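Local coordinates for protein pyruvate synthase subunit porC (Thermotoga maritima MSB8, PDB 2RAA) that forms the gamma chain of pyruvate synthase, a heterotetramer that converts pyruvate and CoA to acetyl-CoA and CO2 while reducing ferredoxin, at residues Leu104-Phe118 / Thr125-Thr137. Sequence-based numbering, arbitrary orientation.
Sequences LSEDGILLVNTVKDF and TGFNGKICVVDAT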
loop_
_atom_site.group_PDB
_atom_site.type_symbol
_atom_site.label_atom_id
_atom_site.label_comp_id
_atom_site.label_asym_id
_atom_site.label_seq_id
_atom_site.Cartn_x
_atom_site.Cartn_y
_atom_site.Cartn_z
ATOM N N LEU A 104 8.384 -13.053 2.914
ATOM C CA LEU A 104 7.166 -12.789 3.676
ATOM C C LEU A 104 6.873 -13.952 4.619
ATOM O O LEU A 104 6.613 -15.090 4.201
ATOM C CB LEU A 104 5.965 -12.504 2.750
ATOM C CG LEU A 104 4.644 -12.027 3.392
ATOM C CD1 LEU A 104 4.787 -10.749 4.248
ATOM C CD2 LEU A 104 3.608 -11.819 2.310
ATOM N N SER A 105 6.921 -13.646 5.902
ATOM C CA SER A 105 6.608 -14.621 6.927
ATOM C C SER A 105 5.181 -15.101 6.803
ATOM O O SER A 105 4.395 -14.549 6.045
ATOM C CB SER A 105 6.781 -13.989 8.304
ATOM O OG SER A 105 6.166 -14.771 9.300
ATOM N N GLU A 106 4.853 -16.120 7.584
ATOM C CA GLU A 106 3.508 -16.641 7.632
ATOM C C GLU A 106 2.630 -15.743 8.501
ATOM O O GLU A 106 1.449 -15.564 8.172
ATOM C CB GLU A 106 3.496 -18.099 8.118
ATOM C CG GLU A 106 4.157 -19.089 7.125
ATOM C CD GLU A 106 3.293 -19.396 5.894
ATOM O OE1 GLU A 106 2.341 -20.209 6.025
ATOM O OE2 GLU A 106 3.597 -18.854 4.797
ATOM N N ASP A 107 3.177 -15.153 9.576
ATOM C CA ASP A 107 2.367 -14.181 10.358
ATOM C C ASP A 107 2.323 -12.771 9.713
ATOM O O ASP A 107 1.816 -11.843 10.322
ATOM C CB ASP A 107 2.582 -14.187 11.927
ATOM C CG ASP A 107 4.048 -14.023 12.393
ATOM O OD1 ASP A 107 4.836 -13.316 11.731
ATOM O OD2 ASP A 107 4.399 -14.580 13.477
ATOM N N GLY A 108 2.780 -12.652 8.461
ATOM C CA GLY A 108 2.765 -11.392 7.716
ATOM C C GLY A 108 1.526 -11.250 6.845
ATOM O O GLY A 108 0.705 -12.162 6.813
ATOM N N ILE A 109 1.413 -10.125 6.115
ATOM C CA ILE A 109 0.225 -9.815 5.315
ATOM C C ILE A 109 0.551 -9.593 3.871
ATOM O O ILE A 109 1.510 -8.934 3.537
ATOM C CB ILE A 109 -0.499 -8.519 5.815
ATOM C CG1 ILE A 109 -1.012 -8.724 7.243
ATOM C CG2 ILE A 109 -1.649 -8.118 4.883
ATOM C CD1 ILE A 109 -1.758 -7.540 7.834
ATOM N N LEU A 110 -0.284 -10.134 3.006
ATOM C CA LEU A 110 -0.197 -9.856 1.587
ATOM C C LEU A 110 -1.448 -9.037 1.289
ATOM O O LEU A 110 -2.566 -9.508 1.465
ATOM C CB LEU A 110 -0.135 -11.138 0.783
ATOM C CG LEU A 110 -0.205 -11.069 -0.722
ATOM C CD1 LEU A 110 0.830 -10.113 -1.316
ATOM C CD2 LEU A 110 -0.029 -12.497 -1.251
ATOM N N LEU A 111 -1.235 -7.786 0.886
ATOM C CA LEU A 111 -2.319 -6.857 0.597
ATOM C C LEU A 111 -2.303 -6.622 -0.916
ATOM O O LEU A 111 -1.228 -6.357 -1.487
ATOM C CB LEU A 111 -2.110 -5.553 1.399
ATOM C CG LEU A 111 -3.010 -4.356 1.042
ATOM C CD1 LEU A 111 -4.487 -4.656 1.291
ATOM C CD2 LEU A 111 -2.528 -3.083 1.746
ATOM N N VAL A 112 -3.473 -6.737 -1.562
ATOM C CA VAL A 112 -3.573 -6.687 -3.031
ATOM C C VAL A 112 -4.757 -5.860 -3.523
ATOM O O VAL A 112 -5.829 -5.873 -2.943
ATOM C CB VAL A 112 -3.646 -8.126 -3.659
ATOM C CG1 VAL A 112 -3.435 -8.094 -5.174
ATOM C CG2 VAL A 112 -2.596 -9.054 -3.043
ATOM N N ASN A 113 -4.517 -5.136 -4.616
ATOM C CA ASN A 113 -5.517 -4.331 -5.316
ATOM C C ASN A 113 -6.064 -5.286 -6.329
ATOM O O ASN A 113 -5.424 -5.569 -7.343
ATOM C CB ASN A 113 -4.871 -3.132 -6.041
ATOM C CG ASN A 113 -5.820 -2.435 -7.014
ATOM O OD1 ASN A 113 -7.018 -2.387 -6.793
ATOM N ND2 ASN A 113 -5.262 -1.843 -8.073
ATOM N N THR A 114 -7.231 -5.825 -6.049
ATOM C CA THR A 114 -7.781 -6.810 -6.936
ATOM C C THR A 114 -9.235 -6.945 -6.715
ATOM O O THR A 114 -9.709 -6.764 -5.604
ATOM C CB THR A 114 -7.150 -8.193 -6.680
ATOM O OG1 THR A 114 -7.555 -9.098 -7.715
ATOM C CG2 THR A 114 -7.531 -8.746 -5.279
ATOM N N VAL A 115 -9.944 -7.279 -7.782
ATOM C CA VAL A 115 -11.369 -7.600 -7.677
ATOM C C VAL A 115 -11.585 -9.111 -7.471
ATOM O O VAL A 115 -12.698 -9.540 -7.267
ATOM C CB VAL A 115 -12.143 -7.121 -8.906
ATOM C CG1 VAL A 115 -11.866 -8.050 -10.106
ATOM C CG2 VAL A 115 -13.608 -7.030 -8.577
ATOM N N LYS A 116 -10.512 -9.901 -7.503
ATOM C CA LYS A 116 -10.594 -11.332 -7.296
ATOM C C LYS A 116 -10.524 -11.696 -5.806
ATOM O O LYS A 116 -10.508 -10.804 -4.953
ATOM C CB LYS A 116 -9.544 -12.008 -8.154
ATOM C CG LYS A 116 -9.849 -11.720 -9.628
ATOM C CD LYS A 116 -8.815 -12.239 -10.591
ATOM C CE LYS A 116 -9.147 -11.806 -12.021
ATOM N NZ LYS A 116 -7.931 -11.862 -12.899
ATOM N N ASP A 117 -10.532 -12.999 -5.505
ATOM C CA ASP A 117 -10.673 -13.508 -4.122
ATOM C C ASP A 117 -9.391 -14.089 -3.571
ATOM O O ASP A 117 -8.401 -14.254 -4.302
ATOM C CB ASP A 117 -11.777 -14.585 -4.043
ATOM C CG ASP A 117 -11.452 -15.840 -4.866
ATOM O OD1 ASP A 117 -10.592 -15.791 -5.773
ATOM O OD2 ASP A 117 -12.073 -16.884 -4.619
ATOM N N PHE A 118 -9.435 -14.436 -2.285
ATOM C CA PHE A 118 -8.253 -14.929 -1.587
ATOM C C PHE A 118 -7.663 -16.151 -2.270
ATOM O O PHE A 118 -6.445 -16.263 -2.413
ATOM C CB PHE A 118 -8.558 -15.244 -0.122
ATOM C CG PHE A 118 -9.281 -14.138 0.605
ATOM C CD1 PHE A 118 -8.683 -12.908 0.791
ATOM C CD2 PHE A 118 -10.560 -14.337 1.108
ATOM C CE1 PHE A 118 -9.351 -11.888 1.453
ATOM C CE2 PHE A 118 -11.230 -13.327 1.770
ATOM C CZ PHE A 118 -10.624 -12.100 1.944
ATOM N N THR A 125 0.406 -16.867 -5.923
ATOM C CA THR A 125 1.586 -16.606 -5.097
ATOM C C THR A 125 2.101 -17.808 -4.311
ATOM O O THR A 125 3.317 -17.980 -4.143
ATOM C CB THR A 125 1.289 -15.506 -4.057
ATOM O OG1 THR A 125 0.221 -15.938 -3.202
ATOM C CG2 THR A 125 0.934 -14.174 -4.744
ATOM N N GLY A 126 1.176 -18.619 -3.810
ATOM C CA GLY A 126 1.520 -19.744 -2.939
ATOM C C GLY A 126 1.676 -19.277 -1.494
ATOM O O GLY A 126 2.325 -19.937 -0.666
ATOM N N PHE A 127 1.074 -18.133 -1.190
ATOM C CA PHE A 127 1.117 -17.588 0.138
ATOM C C PHE A 127 -0.039 -18.090 1.016
ATOM O O PHE A 127 -1.224 -17.783 0.790
ATOM C CB PHE A 127 1.107 -16.055 0.085
ATOM C CG PHE A 127 1.320 -15.425 1.424
ATOM C CD1 PHE A 127 2.541 -15.567 2.071
ATOM C CD2 PHE A 127 0.302 -14.733 2.059
ATOM C CE1 PHE A 127 2.745 -15.022 3.325
ATOM C CE2 PHE A 127 0.491 -14.180 3.315
ATOM C CZ PHE A 127 1.712 -14.320 3.953
ATOM N N ASN A 128 0.319 -18.895 2.008
ATOM C CA ASN A 128 -0.591 -19.247 3.092
ATOM C C ASN A 128 -0.230 -18.163 4.079
ATOM O O ASN A 128 0.945 -17.822 4.190
ATOM C CB ASN A 128 -0.273 -20.626 3.623
ATOM C CG ASN A 128 -0.211 -21.659 2.517
ATOM O OD1 ASN A 128 0.873 -22.140 2.173
ATOM N ND2 ASN A 128 -1.366 -21.971 1.916
ATOM N N GLY A 129 -1.205 -17.586 4.768
ATOM C CA GLY A 129 -0.957 -16.383 5.589
ATOM C C GLY A 129 -2.060 -15.403 5.278
ATOM O O GLY A 129 -2.772 -15.585 4.304
ATOM N N LYS A 130 -2.215 -14.366 6.090
ATOM C CA LYS A 130 -3.318 -13.442 5.885
ATOM C C LYS A 130 -3.165 -12.763 4.529
ATOM O O LYS A 130 -2.115 -12.236 4.209
ATOM C CB LYS A 130 -3.418 -12.403 7.018
ATOM C CG LYS A 130 -4.754 -11.645 7.011
ATOM C CD LYS A 130 -4.731 -10.378 7.871
ATOM C CE LYS A 130 -4.887 -10.678 9.352
ATOM N NZ LYS A 130 -4.814 -9.401 10.139
ATOM N N ILE A 131 -4.216 -12.822 3.727
ATOM C CA ILE A 131 -4.286 -12.141 2.439
ATOM C C ILE A 131 -5.441 -11.157 2.516
ATOM O O ILE A 131 -6.552 -11.549 2.814
ATOM C CB ILE A 131 -4.564 -13.113 1.267
ATOM C CG1 ILE A 131 -3.360 -14.046 1.049
ATOM C CG2 ILE A 131 -4.934 -12.319 0.004
ATOM C CD1 ILE A 131 -3.601 -15.231 0.105
ATOM N N CYS A 132 -5.169 -9.880 2.272
ATOM C CA CYS A 132 -6.194 -8.848 2.293
ATOM C C CYS A 132 -6.332 -8.305 0.862
ATOM O O CYS A 132 -5.331 -8.169 0.158
ATOM C CB CYS A 132 -5.776 -7.752 3.265
ATOM S SG CYS A 132 -5.212 -8.341 4.891
ATOM N N VAL A 133 -7.554 -8.029 0.422
ATOM C CA VAL A 133 -7.799 -7.558 -0.944
ATOM C C VAL A 133 -8.794 -6.400 -0.912
ATOM O O VAL A 133 -9.649 -6.311 -0.018
ATOM C CB VAL A 133 -8.388 -8.679 -1.865
ATOM C CG1 VAL A 133 -7.478 -9.891 -1.937
ATOM C CG2 VAL A 133 -9.802 -9.082 -1.430
ATOM N N VAL A 134 -8.678 -5.496 -1.880
ATOM C CA VAL A 134 -9.616 -4.365 -1.952
ATOM C C VAL A 134 -9.573 -3.851 -3.378
ATOM O O VAL A 134 -8.535 -3.861 -4.000
ATOM C CB VAL A 134 -9.242 -3.228 -0.999
ATOM C CG1 VAL A 134 -7.806 -2.732 -1.271
ATOM C CG2 VAL A 134 -10.295 -2.069 -1.016
ATOM N N ASP A 135 -10.702 -3.413 -3.891
ATOM C CA ASP A 135 -10.745 -2.916 -5.313
ATOM C C ASP A 135 -10.406 -1.437 -5.300
ATOM O O ASP A 135 -11.297 -0.554 -5.337
ATOM C CB ASP A 135 -12.140 -3.172 -5.875
ATOM C CG ASP A 135 -12.291 -2.712 -7.291
ATOM O OD1 ASP A 135 -11.265 -2.305 -7.903
ATOM O OD2 ASP A 135 -13.448 -2.729 -7.747
ATOM N N ALA A 136 -9.104 -1.151 -5.208
ATOM C CA ALA A 136 -8.657 0.233 -4.980
ATOM C C ALA A 136 -8.834 1.019 -6.253
ATOM O O ALA A 136 -9.206 2.185 -6.213
ATOM C CB ALA A 136 -7.235 0.292 -4.532
ATOM N N THR A 137 -8.592 0.376 -7.382
ATOM C CA THR A 137 -8.765 1.097 -8.684
ATOM C C THR A 137 -10.127 1.742 -8.801
ATOM O O THR A 137 -10.237 2.928 -9.113
ATOM C CB THR A 137 -8.527 0.163 -9.849
ATOM O OG1 THR A 137 -7.202 -0.371 -9.692
ATOM C CG2 THR A 137 -8.654 0.909 -11.240
#
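Asn113 OD1 is gripped by two backbone N-H groups from the start of helix 136-143: Ala136 N at 2.9 Å and Thr137 N at 3.2 Å. Both come from one face of the amide plane, about equally tilted out of it. Its ND2 gives a nearly straight bond to Thr137 OG1 (2.9 Å, 168°), with the hydroxyl in the amide plane, and another to Ile91 O. With CG anti to the backbone N (chi1 168°), the amide extends past its strand end to the helix. A leucine here would probably leave Thr137 N and OG1 without their side-chain partner and Ala136 N with only its weak bond to Val134 O.

Strands 109-113 and 130-134 run parallel, closing a beta-alpha-beta unit through helix 118-125. Backbone bonds alternate across the pair, from Leu110 N-Lys130 O to Thr114 N-Val134 O.

Phe127 is wedged against 104-110. Leu104 CD2 makes a CH-pi contact over one ring face, 3.7 Å from the centroid; Ser105 O lies at the ring edge, and Leu110 CB packs against Phe127 CD2. After strand 109-113, Thr114 CG2 presses on Val133 CB (3.5 Å), and Phe118 and Ile131 pass pointing opposite ways, Ile131 CG2 at the ring edge. Ile109 CG2 touches Cys132 SG.

Side-chain bonds thus fix helix start to strand end, backbone bonds and apolar packing join the strands, and the Cys132-Cys202 disulfide ties 130-134 to 201-202.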